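Local coordinates for protein cysteine hydrolase (Staphylococcus aureus, PDB 6KUA) that probably hydrolyses nicotinamide to nicotinic acid and ammonia, as a zinc-containing nicotinamidase of the isochorismatase family of cysteine hydrolases, at residues F162-K165 and G166-W169; L115-L118 and L119-S123. One frame throughout, in Å; residues are numbered along the deposited sequence.

Contact 1: F162-K165 and G166-W169; sequences FNQK and GHEW
Asn163 meets Gly166 and His167 at the start of helix 164-176, where it is the N-cap residue. Its side chain makes the capping bond. OD1 of Asn163 accepts from Gly166 N at 3.2 Å, a weak bond but a fairly straight one (163°). The first torsion explains the reach. CG stands opposite the backbone N (chi1 178°), and this brings OD1 to Gly166 N.

Backbone bonds carry the rest of the turn. The carbonyl of Asn163 receives His167 N, with 2.9 Å between Asn163 O and His167 N. Glu168 N donates to Gln164 O at 3.0 Å, and Trp169 N donates to Lys165 O at 2.8 Å.

A charged group joins the cap. The Lys165 chain bends at chi3 and chi4, which brings NZ to Asn163 OD1. This ammonium NZ donates to Asn163 OD1 at 2.8 Å, tilted 29° from the carbonyl plane. One oxygen thus takes both a backbone N-H and a lysine.

On the exposed flank two side-chain ends come together. They belong to Gln164 and Glu168, with their flat groups turned nearly at right angles. The His167 ring lies near the Gln164 side chain, but its ND1 is hydrogen-bonded to Thr134 OG1.

The Trp169 ring takes part in the contact with the second subunit. It stacks on Trp169 there, and its NE1 is hydrogen-bonded to Asp135 of that subunit. That subunit's Trp169 also packs on Asn163, so the capped turn lies at a subunit interface.

The chemistry implies that the cap oxygen is held by two donors. The lysine charge probably polarises the Asn163 amide and draws electron density onto OD1. The same bond would limit rotation of that amide.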
# COMPACT_ATOMS: atom_id res chain seq x y z
N PHE A 162 3.42 28.74 3.04
CA PHE A 162 4.07 29.80 3.81
C PHE A 162 5.51 30.01 3.38
O PHE A 162 6.10 31.06 3.68
CB PHE A 162 4.02 29.49 5.31
CG PHE A 162 4.61 28.15 5.69
CD1 PHE A 162 5.98 28.01 5.91
CD2 PHE A 162 3.79 27.04 5.85
CE1 PHE A 162 6.52 26.78 6.27
CE2 PHE A 162 4.32 25.80 6.20
CZ PHE A 162 5.69 25.67 6.41
N ASN A 163 6.09 29.05 2.67
CA ASN A 163 7.49 29.05 2.28
C ASN A 163 7.57 29.31 0.78
O ASN A 163 7.24 28.43 -0.02
CB ASN A 163 8.13 27.71 2.66
CG ASN A 163 9.58 27.60 2.25
OD1 ASN A 163 10.15 28.53 1.68
ND2 ASN A 163 10.18 26.45 2.55
N GLN A 164 8.01 30.51 0.40
CA GLN A 164 8.04 30.88 -1.01
C GLN A 164 9.01 30.00 -1.81
O GLN A 164 8.69 29.57 -2.93
CB GLN A 164 8.43 32.35 -1.16
CG GLN A 164 7.56 33.10 -2.12
CD GLN A 164 7.56 32.47 -3.49
OE1 GLN A 164 8.63 32.15 -4.04
NE2 GLN A 164 6.38 32.28 -4.07
N LYS A 165 10.19 29.73 -1.26
CA LYS A 165 11.15 28.85 -1.91
C LYS A 165 10.57 27.45 -2.11
O LYS A 165 10.76 26.83 -3.16
CB LYS A 165 12.44 28.76 -1.08
CG LYS A 165 13.31 30.00 -1.14
CD LYS A 165 14.31 30.03 0.01
CE LYS A 165 13.80 29.32 1.28
NZ LYS A 165 12.54 29.90 1.85
N GLY A 166 9.87 26.93 -1.09
CA GLY A 166 9.28 25.61 -1.21
C GLY A 166 8.15 25.58 -2.21
O GLY A 166 8.00 24.61 -2.97
N HIS A 167 7.34 26.64 -2.24
CA HIS A 167 6.29 26.75 -3.24
C HIS A 167 6.87 26.64 -4.65
O HIS A 167 6.41 25.82 -5.46
CB HIS A 167 5.54 28.07 -3.05
CG HIS A 167 4.48 28.32 -4.08
ND1 HIS A 167 3.22 27.76 -4.01
CD2 HIS A 167 4.50 29.06 -5.22
CE1 HIS A 167 2.51 28.15 -5.05
NE2 HIS A 167 3.26 28.93 -5.80
N GLU A 168 7.90 27.43 -4.95
CA GLU A 168 8.50 27.37 -6.28
C GLU A 168 9.24 26.05 -6.50
O GLU A 168 9.20 25.48 -7.60
CB GLU A 168 9.45 28.56 -6.49
CG GLU A 168 8.72 29.90 -6.62
CD GLU A 168 9.65 31.12 -6.57
OE1 GLU A 168 9.25 32.20 -7.08
OE2 GLU A 168 10.77 31.02 -6.01
N TRP A 169 9.95 25.55 -5.48
CA TRP A 169 10.60 24.25 -5.60
C TRP A 169 9.59 23.17 -6.01
O TRP A 169 9.83 22.38 -6.92
CB TRP A 169 11.29 23.83 -4.29
CG TRP A 169 11.83 22.45 -4.46
CD1 TRP A 169 13.03 22.10 -5.02
CD2 TRP A 169 11.15 21.21 -4.20
NE1 TRP A 169 13.15 20.74 -5.09
CE2 TRP A 169 12.00 20.17 -4.59
CE3 TRP A 169 9.89 20.89 -3.63
CZ2 TRP A 169 11.65 18.82 -4.45
CZ3 TRP A 169 9.54 19.55 -3.52
CH2 TRP A 169 10.42 18.53 -3.92

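Contact 2: L115-L118 and L119-S123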
# COMPACT_ATOMS: atom_id res chain seq x y z
N LEU A 115 -8.94 6.63 -0.71
CA LEU A 115 -9.02 7.56 -1.84
C LEU A 115 -8.75 6.85 -3.17
O LEU A 115 -9.52 7.00 -4.12
CB LEU A 115 -8.05 8.72 -1.64
CG LEU A 115 -8.03 9.73 -2.79
CD1 LEU A 115 -9.42 10.38 -2.96
CD2 LEU A 115 -6.94 10.79 -2.56
N ASP A 116 -7.67 6.09 -3.25
CA ASP A 116 -7.34 5.43 -4.51
C ASP A 116 -8.47 4.51 -4.96
O ASP A 116 -8.88 4.54 -6.13
CB ASP A 116 -6.02 4.66 -4.36
CG ASP A 116 -5.62 3.89 -5.62
OD1 ASP A 116 -5.81 4.42 -6.75
OD2 ASP A 116 -5.10 2.75 -5.48
N SER A 117 -9.00 3.71 -4.04
CA SER A 117 -10.07 2.79 -4.42
C SER A 117 -11.34 3.53 -4.83
O SER A 117 -12.04 3.09 -5.74
CB SER A 117 -10.37 1.81 -3.28
OG SER A 117 -11.17 2.46 -2.32
N LEU A 118 -11.63 4.66 -4.18
CA LEU A 118 -12.77 5.48 -4.57
C LEU A 118 -12.61 6.04 -5.97
O LEU A 118 -13.57 6.06 -6.75
CB LEU A 118 -12.96 6.62 -3.58
CG LEU A 118 -13.53 6.23 -2.21
CD1 LEU A 118 -13.38 7.39 -1.23
CD2 LEU A 118 -15.00 5.80 -2.34
N LEU A 119 -11.42 6.54 -6.30
CA LEU A 119 -11.15 7.03 -7.65
C LEU A 119 -11.27 5.92 -8.69
O LEU A 119 -11.86 6.12 -9.76
CB LEU A 119 -9.76 7.66 -7.70
CG LEU A 119 -9.49 8.86 -6.79
CD1 LEU A 119 -7.98 9.14 -6.66
CD2 LEU A 119 -10.24 10.07 -7.32
N ARG A 120 -10.70 4.75 -8.39
CA ARG A 120 -10.74 3.63 -9.34
C ARG A 120 -12.17 3.14 -9.58
O ARG A 120 -12.53 2.83 -10.72
CB ARG A 120 -9.88 2.47 -8.84
CG ARG A 120 -8.38 2.72 -8.86
CD ARG A 120 -7.62 1.44 -8.46
NE ARG A 120 -6.22 1.72 -8.13
CZ ARG A 120 -5.23 0.84 -8.24
NH1 ARG A 120 -5.47 -0.39 -8.69
NH2 ARG A 120 -3.99 1.20 -7.93
N GLU A 121 -12.99 3.05 -8.52
CA GLU A 121 -14.41 2.69 -8.64
C GLU A 121 -15.10 3.53 -9.71
O GLU A 121 -16.02 3.06 -10.39
CB GLU A 121 -15.15 2.91 -7.31
CG GLU A 121 -15.14 1.79 -6.28
CD GLU A 121 -15.62 2.26 -4.89
OE1 GLU A 121 -16.56 3.09 -4.81
OE2 GLU A 121 -15.05 1.81 -3.87
N ARG A 122 -14.72 4.80 -9.82
CA ARG A 122 -15.42 5.78 -10.63
C ARG A 122 -14.73 6.05 -11.96
O ARG A 122 -15.05 7.04 -12.61
CB ARG A 122 -15.56 7.08 -9.84
CG ARG A 122 -16.51 6.93 -8.69
CD ARG A 122 -16.27 7.97 -7.59
NE ARG A 122 -17.27 7.84 -6.54
CZ ARG A 122 -17.27 6.86 -5.65
NH1 ARG A 122 -16.31 5.94 -5.67
NH2 ARG A 122 -18.23 6.79 -4.73
N SER A 123 -13.76 5.21 -12.34
CA SER A 123 -13.07 5.31 -13.61
C SER A 123 -12.33 6.65 -13.77
O SER A 123 -12.28 7.22 -14.86
CB SER A 123 -14.03 5.08 -14.78
OG SER A 123 -14.44 3.73 -14.78
O HOH W 1 -13.27 1.57 -1.31
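Helix 115-121 is a short, partly buried helix that closes with a Schellman motif, and pairs four residues apart make most of this contact. Leu119 N donates to Leu115 O at 2.9 Å, and Arg120 N and Glu121 N bond likewise to the carbonyls of Asp116 and Ser117. At the end, Ser123 has positive phi and its N bonds to Arg120 O, while Ile124 N reaches Leu119 O.

Asp116 and Arg120 form a salt bridge. Arg120 NE donates to Asp116 OD1 at 3.1 Å, nearly straight (167°), on the syn side but 31° out of the carboxylate plane. Asp116 OD2 also lies 3.1 Å from Arg120 NE. OD1 lies in the guanidinium plane, yet the two flat groups are 77° apart. OD1 also bonds to Tyr150, and Arg120 NH2 pairs with Asp116 of the third subunit.

Arg122 runs extended from CG to NE alongside Leu118, pointing the same way. Its NH1 donates to Leu118 O at 2.9 Å and to Glu121 OE1 at 3.0 Å. Ser117 OG bonds to Pro114 O. Glu121 OE2 pairs with Arg106 of the fourth subunit.

Leu115 CG meets Leu119 CD1 at 3.9 Å. These two leucines and Leu118 pack on Phe50 of strand 48-54. Leu115 and Leu118 also touch Ile102 of strand 99-104, so the helix lies over these two neighbouring strands.

In the fold
The two contacts are local turns of different helices in one parallel-sheet domain. They lie on opposite sides of the chain's centre, with their own centres about 31 Å apart, and they do not touch. Contact 1 is a surface contact at the start of its helix, just after strand 151-160 at one edge of the sheet. Its chemistry is mostly polar. Contact 2 is partly buried and runs to the end of its helix. It combines an apolar side, set against strands near the other edge, with ion pairs. Both reach other copies of the protein: contact 1 the second subunit, contact 2 the third and fourth.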